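Local coordinates for heterokaryon incompatibility protein s (Podospora anserina, PDB 2WVQ) that forms a prion in the fungus and, on meeting het-S from incompatible cells, triggers a lethal reaction that blocks viable heterokaryons, at residues A188-T202 with A213-A225. The protein carries 2 engineered substitutions. Residues are numbered along the deposited sequence; the frame is centred on the assembly and turned at random.
Sequences AEIEIEEVEDEASLT and AAMSDAAAQKIDA
Lys222 reaches from helix 213-224 into the loop joining helices 181-191 and 198-207, in the mostly helical globular HeLo domain of this prion protein. Its chain sets off opposite the backbone N (chi1 -168°) and stays extended to NZ, which donates to Ile192 O at 3.1 Å; the C=O...N angle is 132°. Glu196, bent at chi2, turns its carboxylate back for a salt bridge, OE2 to Lys222 NZ 3.3 Å, whose hydrogen bond is weak. The ammonium thus ties down the loop while the methylenes cross Leu201 at about a right angle, CD1 3.8 Å from Lys222 CG. The same Ile192 lays CD1 on the helix backbone at Ala219 N (3.7 Å), and its CG2 meets Ala218 CB. Ala188 adds small-residue packing, its CB facing Ala214 and Ala218. Further out, Glu191 is salt-bridged to Arg140 and Arg58, anchoring helix 181-191 to helices 124-140 and 42-62; Met215 packs on Ile51 and Arg58, joining the C-terminal hairpin to helix 42-62. In that hairpin, segment 198-202 of helix 198-207 runs roughly antiparallel to helix 213-224, 152° between directions, axes 9.5 Å apart at closest. Away from the connection, Ile223 CG2 presses on Leu201 CB at a tight 3.4 Å.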
ATOM      1  N   ALA A 188       6.574 -25.916  -9.266  1.00 36.59           N
ATOM      2  CA  ALA A 188       7.862 -25.334  -8.863  1.00 37.74           C
ATOM      3  C   ALA A 188       8.995 -26.333  -9.123  1.00 39.84           C
ATOM      4  O   ALA A 188      10.132 -25.939  -9.366  1.00 40.94           O
ATOM      5  CB  ALA A 188       7.826 -24.952  -7.398  1.00 36.81           C
ATOM      6  N   GLU A 189       8.679 -27.634  -9.077  1.00 40.65           N
ATOM      7  CA  GLU A 189       9.671 -28.683  -9.354  1.00 41.39           C
ATOM      8  C   GLU A 189      10.002 -28.675 -10.850  1.00 41.36           C
ATOM      9  O   GLU A 189      11.176 -28.715 -11.234  1.00 41.00           O
ATOM     10  CB  GLU A 189       9.163 -30.051  -8.911  1.00 40.84           C
ATOM     11  CG  GLU A 189       9.228 -30.284  -7.395  1.00 42.89           C
ATOM     12  CD  GLU A 189       8.615 -31.619  -6.957  1.00 43.10           C
ATOM     13  OE1 GLU A 189       8.214 -32.446  -7.825  1.00 44.78           O
ATOM     14  OE2 GLU A 189       8.545 -31.853  -5.721  1.00 47.13           O
ATOM     15  N   ILE A 190       8.956 -28.586 -11.677  1.00 41.41           N
ATOM     16  CA  ILE A 190       9.089 -28.445 -13.132  1.00 41.45           C
ATOM     17  C   ILE A 190       9.837 -27.147 -13.555  1.00 41.73           C
ATOM     18  O   ILE A 190      10.608 -27.159 -14.522  1.00 41.11           O
ATOM     19  CB  ILE A 190       7.691 -28.537 -13.823  1.00 41.76           C
ATOM     20  CG1 ILE A 190       7.071 -29.925 -13.611  1.00 40.77           C
ATOM     21  CG2 ILE A 190       7.785 -28.158 -15.311  1.00 42.49           C
ATOM     22  CD1 ILE A 190       5.573 -30.007 -13.919  1.00 41.42           C
ATOM     23  N   GLU A 191       9.612 -26.045 -12.838  1.00 41.76           N
ATOM     24  CA  GLU A 191      10.273 -24.769 -13.155  1.00 42.94           C
ATOM     25  C   GLU A 191      11.779 -24.890 -12.998  1.00 44.17           C
ATOM     26  O   GLU A 191      12.562 -24.315 -13.767  1.00 44.63           O
ATOM     27  CB  GLU A 191       9.777 -23.658 -12.234  1.00 42.23           C
ATOM     28  CG  GLU A 191       8.311 -23.357 -12.380  1.00 42.17           C
ATOM     29  CD  GLU A 191       7.822 -22.363 -11.356  1.00 42.78           C
ATOM     30  OE1 GLU A 191       8.624 -21.900 -10.509  1.00 42.91           O
ATOM     31  OE2 GLU A 191       6.628 -22.040 -11.412  1.00 43.11           O
ATOM     32  N   ILE A 192      12.154 -25.679 -11.997  1.00 45.09           N
ATOM     33  CA  ILE A 192      13.521 -25.825 -11.539  1.00 46.55           C
ATOM     34  C   ILE A 192      14.279 -27.029 -12.176  1.00 46.59           C
ATOM     35  O   ILE A 192      15.451 -27.248 -11.886  1.00 46.67           O
ATOM     36  CB  ILE A 192      13.510 -25.863  -9.969  1.00 46.51           C
ATOM     37  CG1 ILE A 192      14.481 -24.832  -9.398  1.00 47.97           C
ATOM     38  CG2 ILE A 192      13.690 -27.293  -9.406  1.00 47.04           C
ATOM     39  CD1 ILE A 192      13.890 -24.051  -8.261  1.00 51.38           C
ATOM     40  N   GLU A 193      13.629 -27.791 -13.052  1.00 47.17           N
ATOM     41  CA  GLU A 193      14.303 -28.950 -13.647  1.00 48.08           C
ATOM     42  C   GLU A 193      15.378 -28.635 -14.693  1.00 48.33           C
ATOM     43  O   GLU A 193      16.268 -29.450 -14.930  1.00 48.36           O
ATOM     44  CB  GLU A 193      13.325 -30.045 -14.120  1.00 48.03           C
ATOM     45  CG  GLU A 193      12.265 -29.645 -15.130  1.00 48.83           C
ATOM     46  CD  GLU A 193      11.631 -30.859 -15.786  1.00 49.00           C
ATOM     47  OE1 GLU A 193      10.510 -31.250 -15.397  1.00 49.92           O
ATOM     48  OE2 GLU A 193      12.279 -31.442 -16.682  1.00 50.96           O
ATOM     49  N   GLU A 194      15.330 -27.450 -15.297  1.00 48.81           N
ATOM     50  CA  GLU A 194      16.328 -27.098 -16.312  1.00 48.87           C
ATOM     51  C   GLU A 194      17.599 -26.490 -15.711  1.00 49.20           C
ATOM     52  O   GLU A 194      18.653 -26.424 -16.361  1.00 49.45           O
ATOM     53  CB  GLU A 194      15.716 -26.172 -17.353  1.00 48.67           C
ATOM     54  CG  GLU A 194      16.422 -26.184 -18.681  1.00 49.37           C
ATOM     55  CD  GLU A 194      15.464 -26.350 -19.836  1.00 50.33           C
ATOM     56  OE1 GLU A 194      14.235 -26.248 -19.614  1.00 50.89           O
ATOM     57  OE2 GLU A 194      15.940 -26.591 -20.968  1.00 49.85           O
ATOM     58  N   VAL A 195      17.506 -26.057 -14.461  1.00 49.51           N
ATOM     59  CA  VAL A 195      18.641 -25.422 -13.804  1.00 49.85           C
ATOM     60  C   VAL A 195      19.463 -26.477 -13.051  1.00 49.93           C
ATOM     61  O   VAL A 195      19.038 -27.013 -12.024  1.00 49.70           O
ATOM     62  CB  VAL A 195      18.209 -24.156 -12.973  1.00 49.73           C
ATOM     63  CG1 VAL A 195      17.135 -24.475 -11.966  1.00 51.19           C
ATOM     64  CG2 VAL A 195      19.388 -23.487 -12.303  1.00 50.00           C
ATOM     65  N   GLU A 196      20.644 -26.773 -13.596  1.00 50.22           N
ATOM     66  CA  GLU A 196      21.427 -27.926 -13.147  1.00 50.72           C
ATOM     67  C   GLU A 196      22.516 -27.593 -12.134  1.00 50.80           C
ATOM     68  O   GLU A 196      22.906 -28.452 -11.313  1.00 50.96           O
ATOM     69  CB  GLU A 196      22.037 -28.666 -14.349  1.00 50.88           C
ATOM     70  CG  GLU A 196      21.011 -29.270 -15.317  1.00 52.78           C
ATOM     71  CD  GLU A 196      19.985 -30.198 -14.637  1.00 55.73           C
ATOM     72  OE1 GLU A 196      19.043 -30.660 -15.333  1.00 55.80           O
ATOM     73  OE2 GLU A 196      20.111 -30.464 -13.414  1.00 56.98           O
ATOM     74  N   ASP A 197      23.010 -26.351 -12.197  1.00 50.56           N
ATOM     75  CA  ASP A 197      24.208 -25.982 -11.429  1.00 50.32           C
ATOM     76  C   ASP A 197      23.853 -25.508 -10.018  1.00 50.27           C
ATOM     77  O   ASP A 197      22.931 -24.690  -9.831  1.00 49.98           O
ATOM     78  CB  ASP A 197      25.030 -24.916 -12.177  1.00 50.16           C
ATOM     79  CG  ASP A 197      24.187 -23.697 -12.595  1.00 50.05           C
ATOM     80  OD1 ASP A 197      24.678 -22.555 -12.410  1.00 50.25           O
ATOM     81  OD2 ASP A 197      23.055 -23.874 -13.109  1.00 47.74           O
ATOM     82  N   GLU A 198      24.590 -26.036  -9.037  1.00 49.98           N
ATOM     83  CA  GLU A 198      24.426 -25.681  -7.628  1.00 50.32           C
ATOM     84  C   GLU A 198      24.444 -24.161  -7.405  1.00 49.96           C
ATOM     85  O   GLU A 198      23.573 -23.632  -6.570  1.00 49.95           O
ATOM     86  CB  GLU A 198      25.516 -26.348  -6.792  1.00 51.16           C
ATOM     87  CG  GLU A 198      25.173 -26.518  -5.320  1.00 53.64           C
ATOM     88  CD  GLU A 198      25.526 -25.287  -4.488  1.00 55.91           C
ATOM     89  OE1 GLU A 198      26.738 -25.036  -4.282  1.00 57.19           O
ATOM     90  OE2 GLU A 198      24.584 -24.562  -4.041  1.00 58.22           O
ATOM     91  N   ALA A 199      25.387 -23.433  -8.097  1.00 49.55           N
ATOM     92  CA  ALA A 199      25.460 -21.954  -7.998  1.00 49.15           C
ATOM     93  C   ALA A 199      24.099 -21.350  -8.140  1.00 48.68           C
ATOM     94  O   ALA A 199      23.565 -20.759  -7.178  1.00 49.15           O
ATOM     95  CB  ALA A 199      26.411 -21.388  -9.048  1.00 48.97           C
ATOM     96  N   SER A 200      23.508 -21.508  -9.330  1.00 47.85           N
ATOM     97  CA  SER A 200      22.217 -20.892  -9.630  1.00 46.76           C
ATOM     98  C   SER A 200      21.086 -21.343  -8.700  1.00 46.26           C
ATOM     99  O   SER A 200      20.185 -20.534  -8.375  1.00 46.78           O
ATOM    100  CB  SER A 200      21.837 -21.130 -11.104  1.00 46.72           C
ATOM    101  OG  SER A 200      22.734 -20.451 -11.976  1.00 45.44           O
ATOM    102  N   LEU A 201      21.122 -22.607  -8.260  1.00 45.38           N
ATOM    103  CA  LEU A 201      20.079 -23.158  -7.378  1.00 44.44           C
ATOM    104  C   LEU A 201      20.111 -22.572  -5.956  1.00 44.44           C
ATOM    105  O   LEU A 201      19.057 -22.316  -5.353  1.00 44.14           O
ATOM    106  CB  LEU A 201      20.134 -24.682  -7.337  1.00 44.03           C
ATOM    107  CG  LEU A 201      19.790 -25.482  -8.599  1.00 43.56           C
ATOM    108  CD1 LEU A 201      20.381 -26.899  -8.540  1.00 43.17           C
ATOM    109  CD2 LEU A 201      18.288 -25.564  -8.830  1.00 43.26           C
ATOM    110  N   THR A 202      21.317 -22.349  -5.438  1.00 44.02           N
ATOM    111  CA  THR A 202      21.519 -21.676  -4.143  1.00 43.86           C
ATOM    112  C   THR A 202      20.975 -20.256  -4.182  1.00 42.98           C
ATOM    113  O   THR A 202      20.379 -19.790  -3.213  1.00 43.54           O
ATOM    114  CB  THR A 202      23.008 -21.591  -3.784  1.00 43.36           C
ATOM    115  OG1 THR A 202      23.602 -22.870  -3.987  1.00 45.24           O
ATOM    116  CG2 THR A 202      23.198 -21.158  -2.320  1.00 43.41           C
ATOM    117  N   ALA A 213       8.150 -19.981  -0.865  1.00 40.08           N
ATOM    118  CA  ALA A 213       8.602 -21.217  -0.182  1.00 40.83           C
ATOM    119  C   ALA A 213       8.655 -22.452  -1.094  1.00 41.13           C
ATOM    120  O   ALA A 213       9.559 -23.286  -0.947  1.00 42.13           O
ATOM    121  CB  ALA A 213       7.744 -21.507   1.025  1.00 40.07           C
ATOM    122  N   ALA A 214       7.692 -22.571  -2.004  1.00 40.94           N
ATOM    123  CA  ALA A 214       7.657 -23.662  -2.986  1.00 41.50           C
ATOM    124  C   ALA A 214       8.937 -23.717  -3.850  1.00 41.95           C
ATOM    125  O   ALA A 214       9.552 -24.790  -3.990  1.00 41.32           O
ATOM    126  CB  ALA A 214       6.390 -23.587  -3.837  1.00 41.06           C
ATOM    127  N   MET A 215       9.360 -22.560  -4.365  1.00 41.90           N
ATOM    128  CA  MET A 215      10.630 -22.429  -5.117  1.00 42.24           C
ATOM    129  C   MET A 215      11.843 -22.641  -4.237  1.00 41.59           C
ATOM    130  O   MET A 215      12.814 -23.287  -4.624  1.00 41.47           O
ATOM    131  CB  MET A 215      10.722 -21.060  -5.802  1.00 42.69           C
ATOM    132  CG  MET A 215      12.002 -20.852  -6.627  1.00 42.69           C
ATOM    133  SD  MET A 215      12.157 -19.294  -7.526  1.00 43.80           S
ATOM    134  CE  MET A 215      10.601 -19.095  -8.406  1.00 41.89           C
ATOM    135  N   SER A 216      11.791 -22.089  -3.038  1.00 41.72           N
ATOM    136  CA  SER A 216      12.867 -22.277  -2.085  1.00 41.65           C
ATOM    137  C   SER A 216      13.087 -23.763  -1.778  1.00 41.65           C
ATOM    138  O   SER A 216      14.228 -24.264  -1.809  1.00 40.08           O
ATOM    139  CB  SER A 216      12.584 -21.467  -0.823  1.00 41.17           C
ATOM    140  OG  SER A 216      13.752 -21.381  -0.038  1.00 44.17           O
ATOM    141  N   ASP A 217      11.990 -24.475  -1.521  1.00 42.15           N
ATOM    142  CA  ASP A 217      12.047 -25.916  -1.196  1.00 42.24           C
ATOM    143  C   ASP A 217      12.470 -26.789  -2.375  1.00 42.08           C
ATOM    144  O   ASP A 217      13.189 -27.777  -2.195  1.00 43.06           O
ATOM    145  CB  ASP A 217      10.705 -26.406  -0.652  1.00 42.46           C
ATOM    146  CG  ASP A 217      10.336 -25.761   0.678  1.00 43.72           C
ATOM    147  OD1 ASP A 217      11.199 -25.105   1.301  1.00 44.53           O
ATOM    148  OD2 ASP A 217       9.166 -25.900   1.095  1.00 46.93           O
ATOM    149  N   ALA A 218      12.016 -26.416  -3.570  1.00 42.50           N
ATOM    150  CA  ALA A 218      12.377 -27.095  -4.806  1.00 42.12           C
ATOM    151  C   ALA A 218      13.874 -27.007  -5.095  1.00 41.91           C
ATOM    152  O   ALA A 218      14.490 -28.002  -5.428  1.00 40.86           O
ATOM    153  CB  ALA A 218      11.551 -26.553  -5.976  1.00 41.65           C
ATOM    154  N   ALA A 219      14.436 -25.795  -4.992  1.00 42.69           N
ATOM    155  CA  ALA A 219      15.892 -25.572  -5.029  1.00 42.21           C
ATOM    156  C   ALA A 219      16.682 -26.344  -3.953  1.00 42.78           C
ATOM    157  O   ALA A 219      17.692 -26.968  -4.270  1.00 42.34           O
ATOM    158  CB  ALA A 219      16.195 -24.080  -4.938  1.00 42.53           C
ATOM    159  N   ALA A 220      16.216 -26.298  -2.701  1.00 43.28           N
ATOM    160  CA  ALA A 220      16.829 -27.018  -1.594  1.00 44.55           C
ATOM    161  C   ALA A 220      16.841 -28.525  -1.846  1.00 45.45           C
ATOM    162  O   ALA A 220      17.872 -29.187  -1.637  1.00 45.98           O
ATOM    163  CB  ALA A 220      16.125 -26.692  -0.277  1.00 44.46           C
ATOM    164  N   GLN A 221      15.709 -29.062  -2.309  1.00 46.37           N
ATOM    165  CA  GLN A 221      15.592 -30.490  -2.617  1.00 47.83           C
ATOM    166  C   GLN A 221      16.574 -30.890  -3.720  1.00 48.18           C
ATOM    167  O   GLN A 221      17.085 -32.007  -3.715  1.00 48.26           O
ATOM    168  CB  GLN A 221      14.152 -30.848  -3.043  1.00 48.36           C
ATOM    169  CG  GLN A 221      13.166 -31.208  -1.898  1.00 48.03           C
ATOM    170  CD  GLN A 221      11.671 -30.929  -2.262  1.00 48.44           C
ATOM    171  OE1 GLN A 221      11.340 -30.250  -3.264  1.00 49.06           O
ATOM    172  NE2 GLN A 221      10.773 -31.445  -1.424  1.00 48.36           N
ATOM    173  N   LYS A 222      16.839 -29.978  -4.655  1.00 48.68           N
ATOM    174  CA  LYS A 222      17.699 -30.287  -5.797  1.00 49.36           C
ATOM    175  C   LYS A 222      19.194 -30.225  -5.466  1.00 50.72           C
ATOM    176  O   LYS A 222      19.975 -31.072  -5.922  1.00 50.36           O
ATOM    177  CB  LYS A 222      17.358 -29.408  -7.002  1.00 49.22           C
ATOM    178  CG  LYS A 222      18.004 -29.883  -8.287  1.00 48.70           C
ATOM    179  CD  LYS A 222      17.294 -29.285  -9.535  1.00 47.82           C
ATOM    180  CE  LYS A 222      18.067 -29.867 -10.771  1.00 49.17           C
ATOM    181  NZ  LYS A 222      17.192 -29.863 -12.005  1.00 49.36           N
ATOM    182  N   ILE A 223      19.597 -29.234  -4.674  1.00 52.36           N
ATOM    183  CA  ILE A 223      21.016 -29.092  -4.302  1.00 54.00           C
ATOM    184  C   ILE A 223      21.476 -30.128  -3.284  1.00 54.96           C
ATOM    185  O   ILE A 223      22.663 -30.455  -3.229  1.00 55.14           O
ATOM    186  CB  ILE A 223      21.404 -27.635  -3.867  1.00 54.11           C
ATOM    187  CG1 ILE A 223      20.374 -27.029  -2.896  1.00 54.35           C
ATOM    188  CG2 ILE A 223      21.526 -26.748  -5.092  1.00 54.65           C
ATOM    189  CD1 ILE A 223      20.503 -25.512  -2.679  1.00 54.06           C
ATOM    190  N   ASP A 224      20.538 -30.660  -2.501  1.00 56.29           N
ATOM    191  CA  ASP A 224      20.845 -31.729  -1.539  1.00 57.50           C
ATOM    192  C   ASP A 224      20.905 -33.111  -2.198  1.00 58.15           C
ATOM    193  O   ASP A 224      21.687 -33.968  -1.772  1.00 58.33           O
ATOM    194  CB  ASP A 224      19.862 -31.719  -0.360  1.00 57.61           C
ATOM    195  CG  ASP A 224      20.073 -30.527   0.569  1.00 58.27           C
ATOM    196  OD1 ASP A 224      21.194 -30.372   1.104  1.00 58.36           O
ATOM    197  OD2 ASP A 224      19.118 -29.738   0.762  1.00 60.16           O
ATOM    198  N   ALA A 225      20.087 -33.310  -3.233  1.00 59.00           N
ATOM    199  CA  ALA A 225      20.081 -34.548  -4.038  1.00 59.68           C
ATOM    200  C   ALA A 225      21.452 -34.903  -4.637  1.00 60.10           C
ATOM    201  O   ALA A 225      22.113 -34.071  -5.286  1.00 60.43           O
ATOM    202  CB  ALA A 225      19.024 -34.458  -5.145  1.00 59.82           C
TER